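Local coordinates for NADH dehydrogenase (Methanothermobacter marburgensis, PDB 4R81), which binds flavin mononucleotide and probably passes electrons from NAD(P)H to quinones, at residues 23-28 with 187-192; 85-90 with 102-107. One frame throughout, in Å; residues are numbered along the deposited sequence.

Overall arrangement
Both contacts belong to one flavodoxin-like domain and are buried, but they lie on opposite faces of its five-stranded parallel sheet. Interaction 1 joins helix 18-32 to helix 185-197, its centre about 15 Å from that of the chain. Interaction 2, its centre about 5 Å from that of the chain, joins the central strand 84-90 to helix 98-107. The first rests on two alanines and backbone carbonyl oxygens, which let two helices come close; the second rests on large aromatic rings that span a much wider gap. Segment 85-90 links them: Ala-86 packs on Phe-26, and Ile-88 on both Leu-23 and Phe-26, while Phe-87 points the other way into interaction 2.

Interaction 1. Residues 23-28 with 187-192; sequences LEAFTE and INLMRA
Ala-25 and Ala-192 meet methyl to methyl, CB to CB 3.9 Å apart, where helices 18-32 and 185-197 run side by side. The same Ala-25 CB sits 3.5 Å from the backbone O of Leu-189, and the isobutyl group of Leu-189 adds a looser apolar touch, its CD2 lying 4.2 Å from Ala-25 CB. One turn further along the second helix, the carbonyl O of Ala-192 approaches Phe-26 at two points. It receives a CA-H...O contact from Phe-26 CA, at 3.6 Å and with 149° at the hydrogen, and it lies in the plane of the phenyl ring at its edge, beside CD1. With CG anti to the backbone N (chi1 -177°), the Phe-26 ring swings toward the sheet, where its CD2 and CE2 side meets Ile-88 and Ala-86, with Ile-8 a further neighbour, while CD1 stays by the carbonyl of Ala-192. With such small groups between them, the helix axes approach to 8.2 Å, crossing at -39°. Outside this first shell, Ala-192 packs on Val-22, and Leu-189 on Glu-21 and on Phe-18, a residue of the FMN site, so the contact borders the cofactor pocket. A salt bridge between Glu-28 and Arg-193 also ties the two helices. The arrangement is that of a flavodoxin-like alpha/beta sandwich, in which the first and last helices pack together on one face of the parallel sheet.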
loop_
_atom_site.group_PDB
_atom_site.type_symbol
_atom_site.label_atom_id
_atom_site.label_comp_id
_atom_site.label_asym_id
_atom_site.label_seq_id
_atom_site.Cartn_x
_atom_site.Cartn_y
_atom_site.Cartn_z
ATOM N N LEU A 23 16.915 -2.954 -11.222
ATOM C CA LEU A 23 17.863 -3.341 -10.180
ATOM C C LEU A 23 19.268 -3.485 -10.760
ATOM O O LEU A 23 20.240 -2.993 -10.190
ATOM C CB LEU A 23 17.433 -4.653 -9.516
ATOM C CG LEU A 23 18.378 -5.274 -8.483
ATOM C CD1 LEU A 23 18.560 -4.343 -7.293
ATOM C CD2 LEU A 23 17.858 -6.634 -8.030
ATOM N N GLU A 24 19.370 -4.156 -11.903
ATOM C CA GLU A 24 20.662 -4.360 -12.544
ATOM C C GLU A 24 21.298 -3.034 -12.932
ATOM O O GLU A 24 22.504 -2.839 -12.747
ATOM C CB GLU A 24 20.517 -5.245 -13.783
ATOM C CG GLU A 24 21.823 -5.493 -14.514
ATOM C CD GLU A 24 22.801 -6.351 -13.718
ATOM O OE1 GLU A 24 22.352 -7.146 -12.852
ATOM O OE2 GLU A 24 24.026 -6.228 -13.966
ATOM N N ALA A 25 20.490 -2.115 -13.454
ATOM C CA ALA A 25 21.014 -0.818 -13.890
ATOM C C ALA A 25 21.491 0.001 -12.687
ATOM O O ALA A 25 22.578 0.584 -12.701
ATOM C CB ALA A 25 19.970 -0.056 -14.698
ATOM N N PHE A 26 20.684 0.001 -11.632
ATOM C CA PHE A 26 21.017 0.704 -10.394
ATOM C C PHE A 26 22.308 0.165 -9.773
ATOM O O PHE A 26 23.188 0.936 -9.384
ATOM C CB PHE A 26 19.850 0.606 -9.406
ATOM C CG PHE A 26 20.067 1.363 -8.120
ATOM C CD1 PHE A 26 20.154 2.751 -8.111
ATOM C CD2 PHE A 26 20.153 0.683 -6.915
ATOM C CE1 PHE A 26 20.343 3.440 -6.918
ATOM C CE2 PHE A 26 20.338 1.360 -5.721
ATOM C CZ PHE A 26 20.431 2.742 -5.722
ATOM N N THR A 27 22.434 -1.154 -9.684
ATOM C CA THR A 27 23.646 -1.735 -9.119
ATOM C C THR A 27 24.887 -1.439 -9.966
ATOM O O THR A 27 25.976 -1.254 -9.428
ATOM C CB THR A 27 23.507 -3.249 -8.861
ATOM O OG1 THR A 27 23.166 -3.923 -10.078
ATOM C CG2 THR A 27 22.431 -3.517 -7.810
ATOM N N GLU A 28 24.719 -1.386 -11.285
ATOM C CA GLU A 28 25.817 -1.018 -12.175
ATOM C C GLU A 28 26.318 0.387 -11.857
ATOM O O GLU A 28 27.527 0.620 -11.783
ATOM C CB GLU A 28 25.384 -1.119 -13.646
ATOM C CG GLU A 28 26.503 -0.904 -14.656
ATOM C CD GLU A 28 26.044 -1.095 -16.097
ATOM O OE1 GLU A 28 24.860 -1.452 -16.312
ATOM O OE2 GLU A 28 26.872 -0.885 -17.015
ATOM N N ILE A 187 15.587 4.685 -21.765
ATOM C CA ILE A 187 15.751 5.939 -21.054
ATOM C C ILE A 187 15.562 5.724 -19.551
ATOM O O ILE A 187 16.268 6.314 -18.734
ATOM C CB ILE A 187 14.820 7.037 -21.630
ATOM C CG1 ILE A 187 14.978 8.356 -20.888
ATOM C CG2 ILE A 187 13.357 6.607 -21.600
ATOM C CD1 ILE A 187 14.063 9.426 -21.449
ATOM N N ASN A 188 14.628 4.855 -19.186
ATOM C CA ASN A 188 14.402 4.579 -17.776
ATOM C C ASN A 188 15.562 3.835 -17.116
ATOM O O ASN A 188 15.883 4.094 -15.952
ATOM C CB ASN A 188 13.067 3.854 -17.561
ATOM C CG ASN A 188 11.889 4.789 -17.679
ATOM O OD1 ASN A 188 12.041 6.002 -17.524
ATOM N ND2 ASN A 188 10.709 4.242 -17.951
ATOM N N LEU A 189 16.194 2.927 -17.862
ATOM C CA LEU A 189 17.370 2.222 -17.366
ATOM C C LEU A 189 18.551 3.180 -17.232
ATOM O O LEU A 189 19.382 3.034 -16.335
ATOM C CB LEU A 189 17.726 1.039 -18.276
ATOM C CG LEU A 189 16.729 -0.127 -18.291
ATOM C CD1 LEU A 189 17.219 -1.272 -19.167
ATOM C CD2 LEU A 189 16.451 -0.625 -16.879
ATOM N N MET A 190 18.620 4.167 -18.121
ATOM C CA MET A 190 19.646 5.197 -18.023
ATOM C C MET A 190 19.462 5.979 -16.721
ATOM O O MET A 190 20.436 6.288 -16.028
ATOM C CB MET A 190 19.592 6.145 -19.231
ATOM C CG MET A 190 20.834 7.016 -19.400
ATOM S SD MET A 190 20.644 8.354 -20.602
ATOM C CE MET A 190 19.895 7.472 -21.970
ATOM N N ARG A 191 18.209 6.298 -16.398
ATOM C CA ARG A 191 17.897 7.023 -15.169
ATOM C C ARG A 191 18.250 6.196 -13.932
ATOM O O ARG A 191 18.818 6.716 -12.965
ATOM C CB ARG A 191 16.419 7.440 -15.154
ATOM C CG ARG A 191 16.083 8.468 -16.245
ATOM C CD ARG A 191 14.604 8.766 -16.329
ATOM N NE ARG A 191 14.102 9.326 -15.082
ATOM C CZ ARG A 191 12.835 9.274 -14.700
ATOM N NH1 ARG A 191 11.937 8.672 -15.467
ATOM N NH2 ARG A 191 12.469 9.808 -13.543
ATOM N N ALA A 192 17.926 4.910 -13.975
ATOM C CA ALA A 192 18.220 4.026 -12.855
ATOM C C ALA A 192 19.729 3.938 -12.610
ATOM O O ALA A 192 20.197 4.013 -11.470
ATOM C CB ALA A 192 17.635 2.653 -13.101
#

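Interaction 2. Residues 85-90 with 102-107; sequences LAFIYP and GWFDRV
Phe-87 projects from the central strand of the flavodoxin-like sheet into an aromatic cluster with Trp-103 and Phe-104 of helix 98-107. The tight part is confined to ring ends. Phe-87 presents its edge to the face of the Trp-103 six-membered ring in an offset edge-to-face pair, with the planes at 72°. Its partnership with Phe-104 is different: these two side chains come from opposite directions, and their planes, 24° from parallel, are slid so far apart that the rings barely overlap. Trp-103 can reach across because CG stands anti to its backbone N (chi1 -173°), and NE1 is held by Glu-75. An alanine in place of Phe-87 would remove the ring between strand and helix, and would probably leave the facing ends of Trp-103 and Phe-104 poorly packed. Elsewhere the contact is loose, the nearest CA atoms, of Phe-87 and Trp-103, being 11.1 Å apart. Leu-85 CD1 stays 5.1 Å from Trp-103 CH2, and Asp-105 turns instead toward Lys-101, an FMN and Ala-98 of the second subunit. Within the cluster, one atom of Phe-87 meets both partners: CE2 lies 3.6 Å from Phe-104 CZ and 3.7 Å from Trp-103 CZ3.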
loop_
_atom_site.group_PDB
_atom_site.type_symbol
_atom_site.label_atom_id
_atom_site.label_comp_id
_atom_site.label_asym_id
_atom_site.label_seq_id
_atom_site.Cartn_x
_atom_site.Cartn_y
_atom_site.Cartn_z
ATOM N N LEU A 85 19.409 3.467 1.728
ATOM C CA LEU A 85 18.436 2.445 1.371
ATOM C C LEU A 85 17.958 2.707 -0.044
ATOM O O LEU A 85 17.991 3.841 -0.531
ATOM C CB LEU A 85 17.231 2.463 2.324
ATOM C CG LEU A 85 17.476 2.156 3.805
ATOM C CD1 LEU A 85 16.196 2.336 4.628
ATOM C CD2 LEU A 85 18.049 0.753 3.999
ATOM N N ALA A 86 17.513 1.658 -0.713
ATOM C CA ALA A 86 16.849 1.833 -1.990
ATOM C C ALA A 86 15.635 0.927 -2.041
ATOM O O ALA A 86 15.620 -0.137 -1.420
ATOM C CB ALA A 86 17.805 1.555 -3.140
ATOM N N PHE A 87 14.611 1.371 -2.758
ATOM C CA PHE A 87 13.376 0.617 -2.904
ATOM C C PHE A 87 13.054 0.544 -4.384
ATOM O O PHE A 87 12.898 1.572 -5.047
ATOM C CB PHE A 87 12.241 1.288 -2.122
ATOM C CG PHE A 87 12.495 1.346 -0.645
ATOM C CD1 PHE A 87 13.272 2.363 -0.096
ATOM C CD2 PHE A 87 11.990 0.361 0.197
ATOM C CE1 PHE A 87 13.525 2.408 1.277
ATOM C CE2 PHE A 87 12.235 0.400 1.570
ATOM C CZ PHE A 87 13.006 1.423 2.108
ATOM N N ILE A 88 12.982 -0.676 -4.902
ATOM C CA ILE A 88 12.774 -0.904 -6.323
ATOM C C ILE A 88 11.575 -1.822 -6.498
ATOM O O ILE A 88 11.568 -2.955 -6.010
ATOM C CB ILE A 88 14.030 -1.529 -6.975
ATOM C CG1 ILE A 88 15.219 -0.565 -6.827
ATOM C CG2 ILE A 88 13.761 -1.871 -8.451
ATOM C CD1 ILE A 88 16.527 -1.101 -7.390
ATOM N N TYR A 89 10.544 -1.317 -7.168
ATOM C CA TYR A 89 9.270 -2.024 -7.267
ATOM C C TYR A 89 8.422 -1.456 -8.398
ATOM O O TYR A 89 8.629 -0.317 -8.829
ATOM C CB TYR A 89 8.505 -1.929 -5.937
ATOM C CG TYR A 89 8.187 -0.506 -5.514
ATOM C CD1 TYR A 89 9.094 0.227 -4.760
ATOM C CD2 TYR A 89 6.992 0.103 -5.873
ATOM C CE1 TYR A 89 8.829 1.526 -4.374
ATOM C CE2 TYR A 89 6.714 1.416 -5.492
ATOM C CZ TYR A 89 7.641 2.119 -4.737
ATOM O OH TYR A 89 7.387 3.416 -4.350
ATOM N N PRO A 90 7.470 -2.252 -8.894
ATOM C CA PRO A 90 6.465 -1.737 -9.827
ATOM C C PRO A 90 5.301 -1.068 -9.101
ATOM O O PRO A 90 4.910 -1.492 -8.001
ATOM C CB PRO A 90 5.964 -3.005 -10.517
ATOM C CG PRO A 90 6.075 -4.057 -9.456
ATOM C CD PRO A 90 7.326 -3.704 -8.673
ATOM N N GLY A 102 4.024 -4.678 3.339
ATOM C CA GLY A 102 4.102 -5.481 4.543
ATOM C C GLY A 102 5.456 -5.379 5.205
ATOM O O GLY A 102 5.561 -5.508 6.426
ATOM N N TRP A 103 6.490 -5.129 4.403
ATOM C CA TRP A 103 7.815 -4.877 4.940
ATOM C C TRP A 103 7.776 -3.623 5.819
ATOM O O TRP A 103 8.280 -3.639 6.938
ATOM C CB TRP A 103 8.826 -4.725 3.805
ATOM C CG TRP A 103 10.260 -4.635 4.236
ATOM C CD1 TRP A 103 11.133 -5.672 4.380
ATOM C CD2 TRP A 103 11.001 -3.440 4.547
ATOM N NE1 TRP A 103 12.369 -5.205 4.765
ATOM C CE2 TRP A 103 12.316 -3.839 4.873
ATOM C CE3 TRP A 103 10.680 -2.072 4.571
ATOM C CZ2 TRP A 103 13.310 -2.922 5.232
ATOM C CZ3 TRP A 103 11.669 -1.161 4.929
ATOM C CH2 TRP A 103 12.966 -1.594 5.256
ATOM N N PHE A 104 7.150 -2.546 5.345
ATOM C CA PHE A 104 7.010 -1.362 6.186
ATOM C C PHE A 104 6.207 -1.682 7.453
ATOM O O PHE A 104 6.633 -1.338 8.564
ATOM C CB PHE A 104 6.364 -0.198 5.416
ATOM C CG PHE A 104 7.253 0.396 4.355
ATOM C CD1 PHE A 104 8.380 1.127 4.704
ATOM C CD2 PHE A 104 6.954 0.236 3.010
ATOM C CE1 PHE A 104 9.206 1.668 3.727
ATOM C CE2 PHE A 104 7.778 0.778 2.024
ATOM C CZ PHE A 104 8.898 1.501 2.385
ATOM N N ASP A 105 5.067 -2.355 7.292
ATOM C CA ASP A 105 4.189 -2.669 8.428
ATOM C C ASP A 105 4.949 -3.407 9.529
ATOM O O ASP A 105 4.775 -3.129 10.718
ATOM C CB ASP A 105 3.001 -3.550 8.008
ATOM C CG ASP A 105 2.061 -2.876 7.019
ATOM O OD1 ASP A 105 2.111 -1.638 6.861
ATOM O OD2 ASP A 105 1.252 -3.611 6.399
ATOM N N ARG A 106 5.798 -4.348 9.113
ATOM C CA ARG A 106 6.479 -5.249 10.039
ATOM C C ARG A 106 7.862 -4.786 10.492
ATOM O O ARG A 106 8.313 -5.135 11.588
ATOM C CB ARG A 106 6.585 -6.649 9.419
ATOM C CG ARG A 106 5.238 -7.302 9.106
ATOM C CD ARG A 106 5.404 -8.779 8.773
ATOM N NE ARG A 106 6.028 -9.485 9.888
ATOM C CZ ARG A 106 7.150 -10.197 9.815
ATOM N NH1 ARG A 106 7.778 -10.349 8.659
ATOM N NH2 ARG A 106 7.634 -10.773 10.910
ATOM N N VAL A 107 8.540 -4.010 9.653
ATOM C CA VAL A 107 9.932 -3.668 9.918
ATOM C C VAL A 107 10.060 -2.297 10.569
ATOM O O VAL A 107 10.959 -2.072 11.369
ATOM C CB VAL A 107 10.807 -3.817 8.640
ATOM C CG1 VAL A 107 12.271 -3.420 8.904
ATOM C CG2 VAL A 107 10.727 -5.259 8.120
#